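Local structure of trimeric intracellular cation channel type 1B.2 (Caenorhabditis elegans, 5EIK) at residues H35-L38 / T39-V43. The protein forms a homotrimeric potassium channel of intracellular membranes that binds PIP2 and may supply counter-ion current during calcium release. Residues are numbered along the deposited sequence; the frame is centred on the assembly and turned at random.
Sequences HYVL and TCLSV
His35 and Thr39 meet one turn apart on the first transmembrane helix of this TRIC channel, joined through backbone and side chain at once. Both the amide N and the hydroxyl OG1 of Thr39 donate to His35 O, each at 2.8 Å. The two donors approach differently: the amide comes in slightly tilted from the carbonyl plane, whereas OG1 stands 44° out of it. The hydroxyl can turn back to this carbonyl because OG1 lies beside its own backbone N (chi1 -64°). The same oxygen sits over one face of the His35 imidazole, displaced toward the rim, with CE1 as its nearest ring atom at 3.3 Å. Histidine CG is anti to the backbone N (chi1 168°), which sets the ring beside its own carbonyl carbon, within reach of the Thr39 hydroxyl. Its NE2 hydrogen-bonds to Ser70 O on helix 59-70. His35 also touches Gln133 and the PIP2-binding Lys130 of helix 120-148. With an alanine here, Ser70 O would probably lose this donor and the Thr39 hydroxyl the ring beside it, although the backbone carbonyl that accepts from it would remain.

Around the helix the packing turns apolar. Val37 and Leu41 run alongside each other in the same direction, and their CG1 and CD1 methyls are 4.0 Å apart; both side chains also touch Ala117 of helix 112-117. Leu38 comes to Leu41 at a slant instead, CD2 reaching CD1 at 4.1 Å, and Leu38 also contacts Lys123 and Lys130 of helix 120-148. Regular i to i+4 bonding continues beneath these side chains: Cys40 N reaches Tyr36 O at 2.8 Å, and Ser42 N reaches Leu38 O at 3.0 Å.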
ATOM      1  N   HIS A  35      -9.376 -18.904 -15.180  1.00 36.30           N
ATOM      2  CA  HIS A  35      -9.015 -17.602 -14.641  1.00 34.38           C
ATOM      3  C   HIS A  35      -7.479 -17.456 -14.600  1.00 32.57           C
ATOM      4  O   HIS A  35      -6.938 -16.433 -15.022  1.00 35.44           O
ATOM      5  CB  HIS A  35      -9.615 -17.433 -13.241  1.00 35.97           C
ATOM      6  CG  HIS A  35      -9.070 -16.256 -12.488  1.00 41.72           C
ATOM      7  ND1 HIS A  35      -9.279 -14.956 -12.887  1.00 44.46           N
ATOM      8  CD2 HIS A  35      -8.298 -16.192 -11.377  1.00 35.77           C
ATOM      9  CE1 HIS A  35      -8.656 -14.141 -12.056  1.00 43.30           C
ATOM     10  NE2 HIS A  35      -8.052 -14.864 -11.132  1.00 44.46           N
ATOM     11  N   TYR A  36      -6.777 -18.478 -14.112  1.00 28.02           N
ATOM     12  CA  TYR A  36      -5.316 -18.420 -14.057  1.00 27.11           C
ATOM     13  C   TYR A  36      -4.713 -18.240 -15.446  1.00 34.16           C
ATOM     14  O   TYR A  36      -3.813 -17.416 -15.632  1.00 31.61           O
ATOM     15  CB  TYR A  36      -4.724 -19.684 -13.429  1.00 26.03           C
ATOM     16  CG  TYR A  36      -5.203 -19.961 -12.030  1.00 30.43           C
ATOM     17  CD1 TYR A  36      -5.432 -18.920 -11.126  1.00 32.78           C
ATOM     18  CD2 TYR A  36      -5.438 -21.267 -11.611  1.00 30.84           C
ATOM     19  CE1 TYR A  36      -5.893 -19.183  -9.837  1.00 43.73           C
ATOM     20  CE2 TYR A  36      -5.894 -21.544 -10.331  1.00 33.15           C
ATOM     21  CZ  TYR A  36      -6.122 -20.501  -9.451  1.00 40.17           C
ATOM     22  OH  TYR A  36      -6.597 -20.791  -8.197  1.00 46.06           O
ATOM     23  N   VAL A  37      -5.209 -19.014 -16.413  1.00 30.12           N
ATOM     24  CA  VAL A  37      -4.717 -18.923 -17.781  1.00 35.84           C
ATOM     25  C   VAL A  37      -4.880 -17.514 -18.326  1.00 32.18           C
ATOM     26  O   VAL A  37      -3.927 -16.931 -18.833  1.00 34.74           O
ATOM     27  CB  VAL A  37      -5.439 -19.913 -18.727  1.00 42.55           C
ATOM     28  CG1 VAL A  37      -5.000 -19.674 -20.165  1.00 29.64           C
ATOM     29  CG2 VAL A  37      -5.106 -21.335 -18.337  1.00 32.45           C
ATOM     30  N   LEU A  38      -6.082 -16.962 -18.220  1.00 33.54           N
ATOM     31  CA  LEU A  38      -6.316 -15.615 -18.716  1.00 33.01           C
ATOM     32  C   LEU A  38      -5.468 -14.585 -17.957  1.00 39.98           C
ATOM     33  O   LEU A  38      -4.931 -13.645 -18.553  1.00 37.53           O
ATOM     34  CB  LEU A  38      -7.811 -15.271 -18.626  1.00 32.86           C
ATOM     35  CG  LEU A  38      -8.690 -16.041 -19.629  1.00 45.21           C
ATOM     36  CD1 LEU A  38     -10.177 -15.748 -19.410  1.00 40.50           C
ATOM     37  CD2 LEU A  38      -8.283 -15.645 -21.035  1.00 40.52           C
ATOM     38  N   THR A  39      -5.324 -14.763 -16.648  1.00 34.41           N
ATOM     39  CA  THR A  39      -4.514 -13.842 -15.863  1.00 37.51           C
ATOM     40  C   THR A  39      -3.053 -13.883 -16.348  1.00 39.16           C
ATOM     41  O   THR A  39      -2.416 -12.837 -16.518  1.00 32.95           O
ATOM     42  CB  THR A  39      -4.562 -14.203 -14.348  1.00 43.30           C
ATOM     43  OG1 THR A  39      -5.898 -14.051 -13.858  1.00 44.20           O
ATOM     44  CG2 THR A  39      -3.627 -13.312 -13.544  1.00 32.61           C
ATOM     45  N   CYS A  40      -2.522 -15.082 -16.577  1.00 34.27           N
ATOM     46  CA  CYS A  40      -1.139 -15.214 -17.036  1.00 38.71           C
ATOM     47  C   CYS A  40      -0.932 -14.633 -18.429  1.00 39.99           C
ATOM     48  O   CYS A  40       0.100 -14.020 -18.708  1.00 40.42           O
ATOM     49  CB  CYS A  40      -0.703 -16.679 -17.027  1.00 36.15           C
ATOM     50  SG  CYS A  40      -0.422 -17.342 -15.387  1.00 48.08           S
ATOM     51  N   LEU A  41      -1.912 -14.832 -19.301  1.00 33.93           N
ATOM     52  CA  LEU A  41      -1.834 -14.295 -20.643  1.00 44.04           C
ATOM     53  C   LEU A  41      -1.754 -12.778 -20.542  1.00 42.42           C
ATOM     54  O   LEU A  41      -1.037 -12.131 -21.300  1.00 41.46           O
ATOM     55  CB  LEU A  41      -3.070 -14.700 -21.454  1.00 42.46           C
ATOM     56  CG  LEU A  41      -3.222 -16.204 -21.687  1.00 46.04           C
ATOM     57  CD1 LEU A  41      -4.495 -16.489 -22.471  1.00 43.30           C
ATOM     58  CD2 LEU A  41      -2.000 -16.722 -22.425  1.00 38.69           C
ATOM     59  N   SER A  42      -2.493 -12.215 -19.595  1.00 46.63           N
ATOM     60  CA  SER A  42      -2.505 -10.772 -19.407  1.00 42.79           C
ATOM     61  C   SER A  42      -1.129 -10.286 -18.948  1.00 38.79           C
ATOM     62  O   SER A  42      -0.582  -9.322 -19.490  1.00 36.51           O
ATOM     63  CB  SER A  42      -3.585 -10.392 -18.391  1.00 45.85           C
ATOM     64  OG  SER A  42      -3.655  -8.989 -18.226  1.00 69.55           O
ATOM     65  N   VAL A  43      -0.558 -10.957 -17.957  1.00 29.29           N
ATOM     66  CA  VAL A  43       0.755 -10.560 -17.476  1.00 34.57           C
ATOM     67  C   VAL A  43       1.770 -10.691 -18.607  1.00 41.96           C
ATOM     68  O   VAL A  43       2.668  -9.862 -18.736  1.00 40.83           O
ATOM     69  CB  VAL A  43       1.215 -11.427 -16.287  1.00 36.29           C
ATOM     70  CG1 VAL A  43       2.665 -11.126 -15.956  1.00 26.80           C
ATOM     71  CG2 VAL A  43       0.336 -11.148 -15.072  1.00 33.20           C
TER